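Local coordinates for protein endoglucanase (Humicola insolens, PDB 1DYS) that hydrolyses internal beta-1,4-glucosidic linkages in cellulose as a glycoside hydrolase family 6 endoglucanase, at residues Y51-I56 and R60-A65; N224-S229 and P301-I306; G274-W279 and C283-A288. All blocks are in the same frame, centred on the assembly; numbering follows the deposited sequence.

Contact 1 (Y51-I56 and R60-A65); sequences YWISNI and RDIDVA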
loop_
_atom_site.group_PDB
_atom_site.type_symbol
_atom_site.label_atom_id
_atom_site.label_comp_id
_atom_site.label_asym_id
_atom_site.label_seq_id
_atom_site.Cartn_x
_atom_site.Cartn_y
_atom_site.Cartn_z
ATOM N N TYR A 51 11.377 -13.382 3.527
ATOM C CA TYR A 51 10.149 -12.779 4.082
ATOM C C TYR A 51 10.315 -11.265 4.121
ATOM O O TYR A 51 11.305 -10.761 4.698
ATOM C CB TYR A 51 10.013 -13.279 5.531
ATOM C CG TYR A 51 9.618 -14.734 5.720
ATOM C CD1 TYR A 51 10.600 -15.710 5.547
ATOM C CD2 TYR A 51 8.361 -15.140 6.101
ATOM C CE1 TYR A 51 10.339 -17.050 5.717
ATOM C CE2 TYR A 51 8.076 -16.490 6.285
ATOM C CZ TYR A 51 9.066 -17.433 6.079
ATOM O OH TYR A 51 8.755 -18.765 6.255
ATOM N N TRP A 52 9.377 -10.516 3.549
ATOM C CA TRP A 52 9.434 -9.082 3.529
ATOM C C TRP A 52 8.714 -8.443 4.718
ATOM O O TRP A 52 7.515 -8.607 4.898
ATOM C CB TRP A 52 8.818 -8.532 2.244
ATOM C CG TRP A 52 9.683 -8.794 1.034
ATOM C CD1 TRP A 52 10.008 -10.003 0.485
ATOM C CD2 TRP A 52 10.373 -7.795 0.251
ATOM N NE1 TRP A 52 10.789 -9.839 -0.627
ATOM C CE2 TRP A 52 11.031 -8.483 -0.774
ATOM C CE3 TRP A 52 10.456 -6.400 0.327
ATOM C CZ2 TRP A 52 11.785 -7.800 -1.747
ATOM C CZ3 TRP A 52 11.207 -5.731 -0.631
ATOM C CH2 TRP A 52 11.854 -6.441 -1.667
ATOM N N ILE A 53 9.547 -7.714 5.477
ATOM C CA ILE A 53 8.999 -7.070 6.699
ATOM C C ILE A 53 8.809 -5.597 6.369
ATOM O O ILE A 53 9.616 -4.725 6.776
ATOM C CB ILE A 53 9.923 -7.280 7.899
ATOM C CG1 ILE A 53 10.351 -8.728 8.138
ATOM C CG2 ILE A 53 9.136 -6.811 9.158
ATOM C CD1 ILE A 53 9.318 -9.813 8.036
ATOM N N SER A 54 7.851 -5.358 5.486
ATOM C CA SER A 54 7.693 -4.073 4.796
ATOM C C SER A 54 6.980 -2.996 5.581
ATOM O O SER A 54 6.745 -1.915 5.044
ATOM C CB SER A 54 7.025 -4.303 3.435
ATOM O OG SER A 54 7.746 -5.305 2.687
ATOM N N ASN A 55 6.564 -3.280 6.794
ATOM C CA ASN A 55 5.917 -2.295 7.661
ATOM C C ASN A 55 5.790 -2.888 9.064
ATOM O O ASN A 55 6.158 -4.042 9.322
ATOM C CB ASN A 55 4.575 -1.824 7.128
ATOM C CG ASN A 55 3.687 -3.008 6.849
ATOM O OD1 ASN A 55 3.340 -3.799 7.721
ATOM N ND2 ASN A 55 3.380 -3.169 5.557
ATOM N N ILE A 56 5.355 -2.062 10.011
ATOM C CA ILE A 56 5.309 -2.416 11.435
ATOM C C ILE A 56 4.329 -3.549 11.654
ATOM O O ILE A 56 4.639 -4.472 12.433
ATOM C CB ILE A 56 4.969 -1.179 12.290
ATOM C CG1 ILE A 56 6.223 -0.289 12.417
ATOM C CG2 ILE A 56 4.491 -1.561 13.689
ATOM C CD1 ILE A 56 5.802 1.177 12.688
ATOM N N ARG A 60 5.162 -9.173 12.695
ATOM C CA ARG A 60 4.602 -10.469 13.065
ATOM C C ARG A 60 5.088 -11.563 12.141
ATOM O O ARG A 60 5.225 -12.698 12.580
ATOM C CB ARG A 60 3.067 -10.458 13.093
ATOM C CG ARG A 60 2.389 -10.368 11.734
ATOM C CD ARG A 60 0.905 -9.978 11.827
ATOM N NE ARG A 60 0.719 -8.753 12.559
ATOM C CZ ARG A 60 -0.153 -8.179 13.362
ATOM N NH1 ARG A 60 -1.295 -8.740 13.754
ATOM N NH2 ARG A 60 0.161 -6.961 13.817
ATOM N N ASP A 61 5.420 -11.245 10.859
ATOM C CA ASP A 61 5.972 -12.251 9.965
ATOM C C ASP A 61 7.352 -12.724 10.424
ATOM O O ASP A 61 7.758 -13.819 10.027
ATOM C CB ASP A 61 6.014 -11.787 8.506
ATOM C CG ASP A 61 4.689 -12.061 7.810
ATOM O OD1 ASP A 61 3.813 -12.720 8.406
ATOM O OD2 ASP A 61 4.484 -11.616 6.646
ATOM N N ILE A 62 8.085 -11.940 11.261
ATOM C CA ILE A 62 9.353 -12.477 11.758
ATOM C C ILE A 62 9.084 -13.659 12.694
ATOM O O ILE A 62 9.772 -14.698 12.658
ATOM C CB ILE A 62 10.152 -11.384 12.493
ATOM C CG1 ILE A 62 10.500 -10.249 11.532
ATOM C CG2 ILE A 62 11.469 -11.922 13.040
ATOM C CD1 ILE A 62 11.185 -9.089 12.249
ATOM N N ASP A 63 8.051 -13.538 13.533
ATOM C CA ASP A 63 7.669 -14.650 14.410
ATOM C C ASP A 63 7.287 -15.866 13.567
ATOM O O ASP A 63 7.686 -17.003 13.884
ATOM C CB ASP A 63 6.569 -14.232 15.392
ATOM C CG ASP A 63 6.996 -13.048 16.240
ATOM O OD1 ASP A 63 8.114 -13.009 16.791
ATOM O OD2 ASP A 63 6.230 -12.068 16.399
ATOM N N VAL A 64 6.535 -15.620 12.485
ATOM C CA VAL A 64 6.172 -16.693 11.573
ATOM C C VAL A 64 7.427 -17.377 11.013
ATOM O O VAL A 64 7.520 -18.618 11.024
ATOM C CB VAL A 64 5.284 -16.233 10.402
ATOM C CG1 VAL A 64 4.972 -17.428 9.496
ATOM C CG2 VAL A 64 4.000 -15.617 10.930
ATOM N N ALA A 65 8.379 -16.581 10.511
ATOM C CA ALA A 65 9.603 -17.151 9.936
ATOM C C ALA A 65 10.385 -17.968 10.969
ATOM O O ALA A 65 10.908 -19.065 10.718
ATOM C CB ALA A 65 10.483 -16.059 9.302
HETATM O O HOH W 1 5.803 -10.473 4.594
#

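Contact 2 (N224-S229 and P301-I306); sequences NPYSTS and PNVDAI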
loop_
_atom_site.group_PDB
_atom_site.type_symbol
_atom_site.label_atom_id
_atom_site.label_comp_id
_atom_site.label_asym_id
_atom_site.label_seq_id
_atom_site.Cartn_x
_atom_site.Cartn_y
_atom_site.Cartn_z
ATOM N N ASN A 224 17.825 -8.933 -13.779
ATOM C CA ASN A 224 19.117 -9.136 -14.435
ATOM C C ASN A 224 19.596 -10.574 -14.236
ATOM O O ASN A 224 19.268 -11.241 -13.269
ATOM C CB ASN A 224 20.142 -8.190 -13.845
ATOM C CG ASN A 224 19.863 -6.715 -13.957
ATOM O OD1 ASN A 224 19.104 -6.337 -14.842
ATOM N ND2 ASN A 224 20.483 -5.890 -13.110
ATOM N N PRO A 225 20.266 -11.106 -15.256
ATOM C CA PRO A 225 20.809 -12.450 -15.168
ATOM C C PRO A 225 22.044 -12.427 -14.290
ATOM O O PRO A 225 22.745 -11.421 -14.223
ATOM C CB PRO A 225 21.197 -12.791 -16.629
ATOM C CG PRO A 225 21.510 -11.422 -17.159
ATOM C CD PRO A 225 20.689 -10.363 -16.426
ATOM N N TYR A 226 22.256 -13.526 -13.579
ATOM C CA TYR A 226 23.431 -13.701 -12.746
ATOM C C TYR A 226 24.669 -13.739 -13.647
ATOM O O TYR A 226 25.561 -12.920 -13.532
ATOM C CB TYR A 226 23.344 -14.976 -11.904
ATOM C CG TYR A 226 24.620 -15.219 -11.121
ATOM C CD1 TYR A 226 25.007 -14.371 -10.101
ATOM C CD2 TYR A 226 25.435 -16.300 -11.401
ATOM C CE1 TYR A 226 26.166 -14.554 -9.373
ATOM C CE2 TYR A 226 26.600 -16.505 -10.681
ATOM C CZ TYR A 226 26.964 -15.645 -9.675
ATOM O OH TYR A 226 28.117 -15.825 -8.963
ATOM N N SER A 227 24.709 -14.667 -14.610
ATOM C CA SER A 227 25.924 -14.792 -15.419
ATOM C C SER A 227 25.588 -15.136 -16.872
ATOM O O SER A 227 24.904 -16.144 -17.050
ATOM C CB SER A 227 26.782 -15.925 -14.831
ATOM O OG SER A 227 28.015 -16.062 -15.527
ATOM N N THR A 228 26.014 -14.280 -17.779
ATOM C CA THR A 228 25.773 -14.579 -19.193
ATOM C C THR A 228 26.828 -13.928 -20.069
ATOM O O THR A 228 27.390 -12.860 -19.877
ATOM C CB THR A 228 24.359 -14.248 -19.677
ATOM O OG1 THR A 228 24.319 -14.404 -21.117
ATOM C CG2 THR A 228 23.959 -12.822 -19.401
ATOM N N SER A 229 27.112 -14.648 -21.175
ATOM C CA SER A 229 28.059 -14.190 -22.170
ATOM C C SER A 229 27.342 -13.403 -23.262
ATOM O O SER A 229 27.956 -12.886 -24.192
ATOM C CB SER A 229 28.830 -15.320 -22.854
ATOM O OG SER A 229 27.990 -16.440 -23.037
ATOM N N PRO A 301 33.848 -15.876 -6.044
ATOM C CA PRO A 301 34.336 -15.711 -4.698
ATOM C C PRO A 301 33.649 -14.590 -3.926
ATOM O O PRO A 301 33.526 -14.646 -2.706
ATOM C CB PRO A 301 35.843 -15.348 -4.756
ATOM C CG PRO A 301 36.092 -15.187 -6.230
ATOM C CD PRO A 301 34.944 -15.739 -7.028
ATOM N N ASN A 302 33.243 -13.557 -4.657
ATOM C CA ASN A 302 32.584 -12.403 -4.085
ATOM C C ASN A 302 31.102 -12.641 -3.868
ATOM O O ASN A 302 30.457 -11.722 -3.365
ATOM C CB ASN A 302 32.715 -11.243 -5.096
ATOM C CG ASN A 302 34.187 -11.008 -5.440
ATOM O OD1 ASN A 302 34.602 -11.057 -6.598
ATOM N ND2 ASN A 302 34.933 -10.723 -4.392
ATOM N N VAL A 303 30.590 -13.780 -4.282
ATOM C CA VAL A 303 29.136 -14.003 -4.176
ATOM C C VAL A 303 28.887 -15.181 -3.241
ATOM O O VAL A 303 29.116 -16.342 -3.572
ATOM C CB VAL A 303 28.496 -14.218 -5.556
ATOM C CG1 VAL A 303 26.976 -14.399 -5.418
ATOM C CG2 VAL A 303 28.720 -13.033 -6.495
ATOM N N ASP A 304 28.446 -14.893 -2.013
ATOM C CA ASP A 304 28.083 -15.893 -1.056
ATOM C C ASP A 304 26.978 -16.857 -1.529
ATOM O O ASP A 304 26.975 -18.060 -1.269
ATOM C CB ASP A 304 27.568 -15.313 0.277
ATOM C CG ASP A 304 28.649 -14.785 1.192
ATOM O OD1 ASP A 304 29.834 -15.144 1.042
ATOM O OD2 ASP A 304 28.325 -13.991 2.108
ATOM N N ALA A 305 25.940 -16.329 -2.173
ATOM C CA ALA A 305 24.849 -17.209 -2.576
ATOM C C ALA A 305 23.930 -16.551 -3.592
ATOM O O ALA A 305 23.842 -15.319 -3.677
ATOM C CB ALA A 305 24.020 -17.626 -1.354
ATOM N N ILE A 306 23.306 -17.402 -4.387
ATOM C CA ILE A 306 22.189 -16.963 -5.229
ATOM C C ILE A 306 20.974 -17.256 -4.358
ATOM O O ILE A 306 20.924 -18.311 -3.723
ATOM C CB ILE A 306 22.077 -17.687 -6.597
ATOM C CG1 ILE A 306 23.225 -17.160 -7.458
ATOM C CG2 ILE A 306 20.692 -17.450 -7.211
ATOM C CD1 ILE A 306 23.641 -17.958 -8.666
#

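Contact 3 (G274-W279 and C283-A288); sequences GARSEW and CNVNPA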
loop_
_atom_site.group_PDB
_atom_site.type_symbol
_atom_site.label_atom_id
_atom_site.label_comp_id
_atom_site.label_asym_id
_atom_site.label_seq_id
_atom_site.Cartn_x
_atom_site.Cartn_y
_atom_site.Cartn_z
ATOM N N GLY A 274 14.643 -9.973 -24.958
ATOM C CA GLY A 274 13.750 -8.924 -25.409
ATOM C C GLY A 274 12.692 -8.422 -24.479
ATOM O O GLY A 274 11.787 -7.646 -24.850
ATOM N N ALA A 275 12.795 -8.802 -23.207
ATOM C CA ALA A 275 11.753 -8.377 -22.264
ATOM C C ALA A 275 11.825 -6.893 -21.990
ATOM O O ALA A 275 10.799 -6.293 -21.648
ATOM C CB ALA A 275 11.823 -9.186 -20.979
ATOM N N ARG A 276 13.009 -6.295 -22.037
ATOM C CA ARG A 276 13.092 -4.865 -21.746
ATOM C C ARG A 276 13.824 -4.142 -22.871
ATOM O O ARG A 276 14.779 -4.708 -23.363
ATOM C CB ARG A 276 13.958 -4.710 -20.485
ATOM C CG ARG A 276 13.224 -5.144 -19.221
ATOM C CD ARG A 276 13.995 -4.651 -18.015
ATOM N NE ARG A 276 15.097 -5.546 -17.691
ATOM C CZ ARG A 276 15.712 -5.493 -16.501
ATOM N NH1 ARG A 276 15.339 -4.598 -15.599
ATOM N NH2 ARG A 276 16.713 -6.335 -16.285
ATOM N N SER A 277 13.417 -2.924 -23.233
ATOM C CA SER A 277 14.159 -2.153 -24.219
ATOM C C SER A 277 15.050 -1.137 -23.538
ATOM O O SER A 277 15.979 -0.548 -24.103
ATOM C CB SER A 277 13.166 -1.461 -25.177
ATOM O OG SER A 277 12.169 -0.795 -24.419
ATOM N N GLU A 278 14.786 -0.902 -22.246
ATOM C CA GLU A 278 15.542 0.027 -21.424
ATOM C C GLU A 278 15.890 -0.698 -20.124
ATOM O O GLU A 278 15.016 -1.377 -19.570
ATOM C CB GLU A 278 14.741 1.285 -21.129
ATOM C CG GLU A 278 14.008 1.938 -22.283
ATOM C CD GLU A 278 14.560 3.285 -22.694
ATOM O OE1 GLU A 278 14.936 4.066 -21.794
ATOM O OE2 GLU A 278 14.619 3.574 -23.914
ATOM N N TRP A 279 17.111 -0.533 -19.617
ATOM C CA TRP A 279 17.497 -1.275 -18.417
ATOM C C TRP A 279 16.719 -0.864 -17.178
ATOM O O TRP A 279 16.494 -1.666 -16.279
ATOM C CB TRP A 279 18.981 -1.064 -18.142
ATOM C CG TRP A 279 19.671 -2.168 -17.391
ATOM C CD1 TRP A 279 19.141 -3.223 -16.706
ATOM C CD2 TRP A 279 21.094 -2.303 -17.321
ATOM N NE1 TRP A 279 20.154 -4.001 -16.207
ATOM C CE2 TRP A 279 21.358 -3.463 -16.569
ATOM C CE3 TRP A 279 22.168 -1.549 -17.820
ATOM C CZ2 TRP A 279 22.669 -3.854 -16.287
ATOM C CZ3 TRP A 279 23.461 -1.933 -17.548
ATOM C CH2 TRP A 279 23.694 -3.089 -16.786
ATOM N N CYS A 283 8.602 -2.786 -13.746
ATOM C CA CYS A 283 7.287 -3.245 -13.313
ATOM C C CYS A 283 6.795 -4.443 -14.089
ATOM O O CYS A 283 6.595 -4.352 -15.298
ATOM C CB CYS A 283 6.242 -2.103 -13.433
ATOM S SG CYS A 283 4.652 -2.624 -12.734
ATOM N N ASN A 284 6.630 -5.559 -13.413
ATOM C CA ASN A 284 6.089 -6.784 -13.976
ATOM C C ASN A 284 6.668 -7.050 -15.370
ATOM O O ASN A 284 5.938 -7.247 -16.327
ATOM C CB ASN A 284 4.573 -6.738 -13.978
ATOM C CG ASN A 284 3.990 -6.538 -12.595
ATOM O OD1 ASN A 284 4.484 -7.065 -11.584
ATOM N ND2 ASN A 284 2.939 -5.733 -12.536
ATOM N N VAL A 285 7.991 -7.105 -15.389
ATOM C CA VAL A 285 8.691 -7.298 -16.670
ATOM C C VAL A 285 8.380 -8.660 -17.235
ATOM O O VAL A 285 8.358 -9.702 -16.598
ATOM C CB VAL A 285 10.194 -7.010 -16.499
ATOM C CG1 VAL A 285 11.063 -7.498 -17.647
ATOM C CG2 VAL A 285 10.324 -5.526 -16.249
ATOM N N ASN A 286 8.121 -8.656 -18.552
ATOM C CA ASN A 286 7.768 -9.922 -19.212
ATOM C C ASN A 286 8.243 -9.864 -20.667
ATOM O O ASN A 286 8.260 -8.809 -21.284
ATOM C CB ASN A 286 6.281 -10.188 -19.101
ATOM C CG ASN A 286 5.477 -9.076 -19.764
ATOM O OD1 ASN A 286 5.098 -9.163 -20.941
ATOM N ND2 ASN A 286 5.249 -7.991 -19.021
ATOM N N PRO A 287 8.631 -11.023 -21.169
ATOM C CA PRO A 287 8.645 -12.304 -20.512
ATOM C C PRO A 287 9.736 -12.519 -19.477
ATOM O O PRO A 287 10.839 -11.988 -19.618
ATOM C CB PRO A 287 8.918 -13.386 -21.597
ATOM C CG PRO A 287 9.345 -12.578 -22.790
ATOM C CD PRO A 287 9.132 -11.104 -22.558
ATOM N N ALA A 288 9.381 -13.257 -18.436
ATOM C CA ALA A 288 10.389 -13.588 -17.409
ATOM C C ALA A 288 10.148 -14.996 -16.866
ATOM O O ALA A 288 9.064 -15.564 -17.004
ATOM C CB ALA A 288 10.336 -12.576 -16.264
HETATM O O HOH W 2 8.865 -7.776 -24.287
HETATM O O HOH W 3 8.451 -6.100 -20.026
#

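Contact 1 (Y51-I56 and R60-A65)
Tyr-51 and Ile-53 both hold their first side-chain branch beside the backbone N and anti to the carbonyl carbon, and this aims the two groups at helix 60-74. For Tyr-51 (chi1 -72°) the result is a ring whose face is turned to Ala-65. The methyl of Ala-65 sits over the centre of that face, with Ala-65 CB 3.6 Å from the centroid of the Tyr-51 ring and only 5° off the ring normal. This is a CH-pi contact. The methyl is nearly equidistant from all six ring carbons, the closest pair being Ala-65 CB and Tyr-51 CE1 at 3.7 Å. The phenol oxygen reaches past the helix segment and is hydrogen-bonded to Asn-68, one turn further along the same helix.

Ile-53 is turned again at its second torsion, and its CD1 ends up against the helix. Ile-53 CD1 lies 3.7 Å from Ile-62 CG1, and the two isoleucines meet at about a right angle. Ile-53 CD1 is also 3.9 Å from Asp-61 CB. Phe-120 of helix 108-126 touches both isoleucines, so their pairing is part of a larger apolar layer.

The polar link runs through one water. It donates to Trp-52 O at 2.6 Å and to Asp-61 OD2 at 2.7 Å. A strand carbonyl and a helix carboxylate thus share one solvent molecule. The CB of Trp-52 is directed away from the helix. Trp-52 and Ser-54 are probably substrate-binding residues.

Strand and helix run nearly antiparallel, at 155°, with axes 8.5 Å apart. Strand 51-53 also pairs in parallel with strand 79-85. The arrangement is the first half of a beta-alpha-beta unit, 51-53, 60-74 and 79-85, in the distorted parallel barrel of family 6 glycoside hydrolases.

Contact 2 (N224-S229 and P301-I306)
Tyr-226 reaches from a loop onto Val-303 and Ile-306 of strand 303-307, one of the parallel strands of the family 6 barrel. The loop follows strand 215-218 and leads to helix 243-255.

From CB the side chain leaves toward the strand. CG is anti to the backbone N (chi1 175°), which sends the ring toward strand 303-307. Tyr-226 CG already meets Ile-306 CD1, at 3.8 Å. The next atom, Tyr-226 CD2, is the closest to Ile-306 CD1, at 3.7 Å. CD1 and CE2 of the tyrosine stand only slightly farther from it. The Ile-306 methyl therefore lies over one ring face, close to its centre and 14° off the ring normal, in a CH-pi contact. It gets there because the isoleucine is extended at its second torsion (chi2 162°).

Farther out the partner changes. Tyr-226 CE1 faces the valine, with Val-303 CG1 at 4.0 Å. This approach to the ring is oblique. Val-303 and Tyr-226 come from opposite directions, so the valine meets the far end of the tyrosine.

The hydroxyl has a polar partner, the backbone carbonyl of Thr-298. The tyrosine is thus held at its outer end by a hydrogen bond and along its ring by aliphatic groups. Ile-265 of the neighbouring strand 262-266 touches both Tyr-226 and Val-303, and Ala-247 of helix 243-255 also packs on the valine. At the tip of the tyrosine, Tyr-226 OH lies 3.8 Å from both Val-303 CB and Val-303 CG2.

Contact 3 (G274-W279 and C283-A288)
The guanidinium of Arg-276 is approached obliquely by Val-285 CG1. On one of its faces lies Trp-279 CD1, 3.8 Å above the Arg-276 guanidinium plane and offset toward the rim. The closer contact of the valine is with the aliphatic part of the arginine, where Arg-276 CG lies 3.6 Å from Val-285 CG1. The two side chains cross at about a right angle. The arginine chain bends at chi3 (-82°) beyond this point, and its nitrogens turn to polar partners. NH1 is hydrogen-bonded to Asn-222 OD1 and Gln-281 O, and NH2 to Asn-224 OD1. Asn-222 is probably a substrate-binding residue.

The other flat group is the amide of Asn-286. Asn-286 ND2 donates to Asn-284 O at 2.9 Å, almost exactly in its own amide plane and in the carbonyl plane of the acceptor. This bond stays within the segment 283-288 and braces the backbone around Val-285.

Ala-275 CB is wedged between Val-285 and Pro-287. It points toward 283-288, and Ala-275 CB touches Val-285 CG1 at 3.8 Å. The tightest approach is Ala-275 CB to Pro-287 O, 3.3 Å. The ring of Pro-287, which follows a cis peptide bond, comes alongside, with Pro-287 CD 3.7 Å from Ala-275 CB.

Two waters join the backbones. One donates to Gly-274 O at 3.0 Å and also to Asn-286 O. The other donates to Ala-275 O at 2.9 Å and accepts from Asn-286 N.

Cys-283 ties this loop to Cys-319 by a disulfide. The chemistry is divided: small apolar groups and bridging waters join the two loop segments, while the charged end of Arg-276 is used for two asparagine side chains and a backbone carbonyl. This is consistent with the arginine positioning Asn-222 as a second-shell residue.

From the N terminus, contact 1 comes first and closes a short loop, joining strand 51-53 to the helix that follows it in the chain. It is complete before contact 2 opens at 224-229. Contact 2 closes a much longer loop when the chain returns as strand 303-307. Contact 3 is nested inside that loop, and itself closes the short loop between 274-279 and 283-288, on the way from strand 270-271 to strand 288-289. Contacts 2 and 3 touch, joined through Asn-224. Contact 1 lies across the chain's centre from both, although contacts 1 and 2 reach the same parallel sheet.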